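Local coordinates for protein AT-less polyketide synthase (Streptomyces platensis subsp. rosaceus, PDB 4TKT) that probably catalyses a decarboxylative Claisen condensation as a ketosynthase domain of the AT-less type I polyketide synthase that builds isomigrastatin, at residues 90-95 and 140-145. Sequence-based numbering, arbitrary orientation.
Sequences TMDPQE and SEYQLY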
loop_
_atom_site.group_PDB
_atom_site.type_symbol
_atom_site.label_atom_id
_atom_site.label_comp_id
_atom_site.label_asym_id
_atom_site.label_seq_id
_atom_site.Cartn_x
_atom_site.Cartn_y
_atom_site.Cartn_z
ATOM N N THR A 90 -9.475 -1.231 -22.413
ATOM C CA THR A 90 -8.203 -0.845 -23.014
ATOM C C THR A 90 -7.356 -0.016 -22.059
ATOM O O THR A 90 -6.313 0.512 -22.436
ATOM C CB THR A 90 -8.412 -0.044 -24.309
ATOM O OG1 THR A 90 -9.249 1.087 -24.041
ATOM C CG2 THR A 90 -9.062 -0.913 -25.374
HETATM N N MSE A 91 -7.817 0.095 -20.820
HETATM C CA MSE A 91 -7.126 0.872 -19.802
HETATM C C MSE A 91 -6.117 0.003 -19.066
HETATM O O MSE A 91 -6.444 -1.105 -18.639
HETATM C CB MSE A 91 -8.136 1.478 -18.825
HETATM C CG MSE A 91 -7.530 2.259 -17.678
HETATM SE SE MSE A 91 -8.930 3.031 -16.541
HETATM C CE MSE A 91 -9.738 4.248 -17.849
ATOM N N ASP A 92 -4.895 0.512 -18.935
ATOM C CA ASP A 92 -3.815 -0.202 -18.264
ATOM C C ASP A 92 -4.233 -0.664 -16.874
ATOM O O ASP A 92 -4.636 0.148 -16.047
ATOM C CB ASP A 92 -2.569 0.691 -18.185
ATOM C CG ASP A 92 -1.421 0.046 -17.415
ATOM O OD1 ASP A 92 -1.327 -1.198 -17.382
ATOM O OD2 ASP A 92 -0.597 0.795 -16.846
ATOM N N PRO A 93 -4.151 -1.981 -16.627
ATOM C CA PRO A 93 -4.470 -2.590 -15.331
ATOM C C PRO A 93 -3.787 -1.897 -14.157
ATOM O O PRO A 93 -4.344 -1.870 -13.060
ATOM C CB PRO A 93 -3.959 -4.020 -15.490
ATOM C CG PRO A 93 -4.127 -4.297 -16.934
ATOM C CD PRO A 93 -3.836 -3.001 -17.643
ATOM N N GLN A 94 -2.601 -1.341 -14.386
ATOM C CA GLN A 94 -1.887 -0.620 -13.339
ATOM C C GLN A 94 -2.653 0.625 -12.903
ATOM O O GLN A 94 -2.711 0.935 -11.715
ATOM C CB GLN A 94 -0.484 -0.240 -13.807
ATOM C CG GLN A 94 0.440 -1.430 -14.004
ATOM C CD GLN A 94 1.853 -1.016 -14.374
ATOM O OE1 GLN A 94 2.825 -1.665 -13.983
ATOM N NE2 GLN A 94 1.974 0.067 -15.134
ATOM N N GLU A 95 -3.238 1.337 -13.863
ATOM C CA GLU A 95 -4.098 2.474 -13.545
ATOM C C GLU A 95 -5.333 2.009 -12.782
ATOM O O GLU A 95 -5.750 2.638 -11.809
ATOM C CB GLU A 95 -4.528 3.216 -14.812
ATOM C CG GLU A 95 -3.398 3.616 -15.736
ATOM C CD GLU A 95 -3.902 4.223 -17.031
ATOM O OE1 GLU A 95 -5.013 4.796 -17.024
ATOM O OE2 GLU A 95 -3.194 4.125 -18.056
ATOM N N SER A 140 5.243 -0.017 -19.030
ATOM C CA SER A 140 4.032 0.229 -19.807
ATOM C C SER A 140 3.825 -0.902 -20.801
ATOM O O SER A 140 3.931 -0.701 -22.009
ATOM C CB SER A 140 4.109 1.563 -20.543
ATOM O OG SER A 140 4.069 2.645 -19.634
ATOM N N GLU A 141 3.526 -2.089 -20.284
ATOM C CA GLU A 141 3.495 -3.298 -21.099
ATOM C C GLU A 141 2.161 -3.574 -21.787
ATOM O O GLU A 141 2.141 -4.177 -22.859
ATOM C CB GLU A 141 3.867 -4.503 -20.244
ATOM C CG GLU A 141 5.315 -4.526 -19.811
ATOM C CD GLU A 141 5.672 -5.807 -19.088
ATOM O OE1 GLU A 141 4.912 -6.210 -18.176
ATOM O OE2 GLU A 141 6.704 -6.415 -19.443
ATOM N N TYR A 142 1.058 -3.154 -21.169
ATOM C CA TYR A 142 -0.281 -3.389 -21.718
ATOM C C TYR A 142 -0.346 -2.890 -23.160
ATOM O O TYR A 142 -0.884 -3.552 -24.046
ATOM C CB TYR A 142 -1.334 -2.694 -20.854
ATOM C CG TYR A 142 -2.728 -3.272 -20.957
ATOM C CD1 TYR A 142 -2.961 -4.621 -20.729
ATOM C CD2 TYR A 142 -3.814 -2.461 -21.249
ATOM C CE1 TYR A 142 -4.236 -5.149 -20.811
ATOM C CE2 TYR A 142 -5.092 -2.978 -21.333
ATOM C CZ TYR A 142 -5.299 -4.321 -21.112
ATOM O OH TYR A 142 -6.573 -4.839 -21.194
ATOM N N GLN A 143 0.235 -1.715 -23.362
ATOM C CA GLN A 143 0.462 -1.108 -24.668
ATOM C C GLN A 143 0.904 -2.088 -25.766
ATOM O O GLN A 143 0.467 -1.989 -26.914
ATOM C CB GLN A 143 1.518 -0.018 -24.498
ATOM C CG GLN A 143 1.570 1.028 -25.576
ATOM C CD GLN A 143 2.624 2.069 -25.276
ATOM O OE1 GLN A 143 3.430 1.899 -24.359
ATOM N NE2 GLN A 143 2.621 3.157 -26.038
ATOM N N LEU A 144 1.773 -3.030 -25.407
ATOM C CA LEU A 144 2.357 -3.956 -26.373
ATOM C C LEU A 144 1.320 -4.878 -27.004
ATOM O O LEU A 144 1.455 -5.279 -28.161
ATOM C CB LEU A 144 3.451 -4.790 -25.706
ATOM C CG LEU A 144 4.616 -3.986 -25.128
ATOM C CD1 LEU A 144 5.482 -4.857 -24.242
ATOM C CD2 LEU A 144 5.437 -3.385 -26.252
ATOM N N TYR A 145 0.290 -5.218 -26.240
ATOM C CA TYR A 145 -0.762 -6.094 -26.737
ATOM C C TYR A 145 -1.483 -5.458 -27.918
ATOM O O TYR A 145 -1.765 -6.125 -28.916
ATOM C CB TYR A 145 -1.751 -6.431 -25.620
ATOM C CG TYR A 145 -1.259 -7.522 -24.698
ATOM C CD1 TYR A 145 -0.789 -8.724 -25.208
ATOM C CD2 TYR A 145 -1.247 -7.346 -23.324
ATOM C CE1 TYR A 145 -0.331 -9.727 -24.374
ATOM C CE2 TYR A 145 -0.790 -8.342 -22.482
ATOM C CZ TYR A 145 -0.334 -9.529 -23.012
ATOM O OH TYR A 145 0.121 -10.523 -22.178
HETATM O O HOH W 1 1.639 -1.975 -18.303
#
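Pro-93 and Tyr-142 form a buried CH-pi contact in the thiolase-fold ketosynthase domain. It joins the N-terminal end of helix 93-109 to segment 140-145, which runs into helix 142-151. Pro-93 CD lies over the centre of the Tyr-142 ring, 3.5 Å from its centroid and 11° off the ring normal. Pro-93 CG reaches over the same face near Tyr-142 CE1 and CD1. Tyr-142 CG stands anti to its own backbone N (chi1 -157°), which carries the ring across to residues 90-93. There the backbone carbon C of Thr-90 sits at the ring edge, 3.8 Å from Tyr-142 CE2. Asp-92 CA comes in obliquely, 3.7 Å from Tyr-142 CD2. The phenol OH is hydrogen-bonded to Ser-89 O, just before segment 90-95, and the ring also meets Trp-613 edge-to-face.

No direct hydrogen bond crosses between the segments, but one water does. Asp-92 is the N-cap of helix 93-109. Its OD1 accepts a weak capping bond from Gln-94 N. Its OD2 uses the syn lone pair to accept from Gln-94 NE2 at 3.2 Å. Gln-94 NE2 also bonds to Tyr-139 O, so the cap is tied to the residue just before segment 140-145. The bridging water donates to Asp-92 OD1 at 3.2 Å and accepts from Glu-141 N at 2.7 Å.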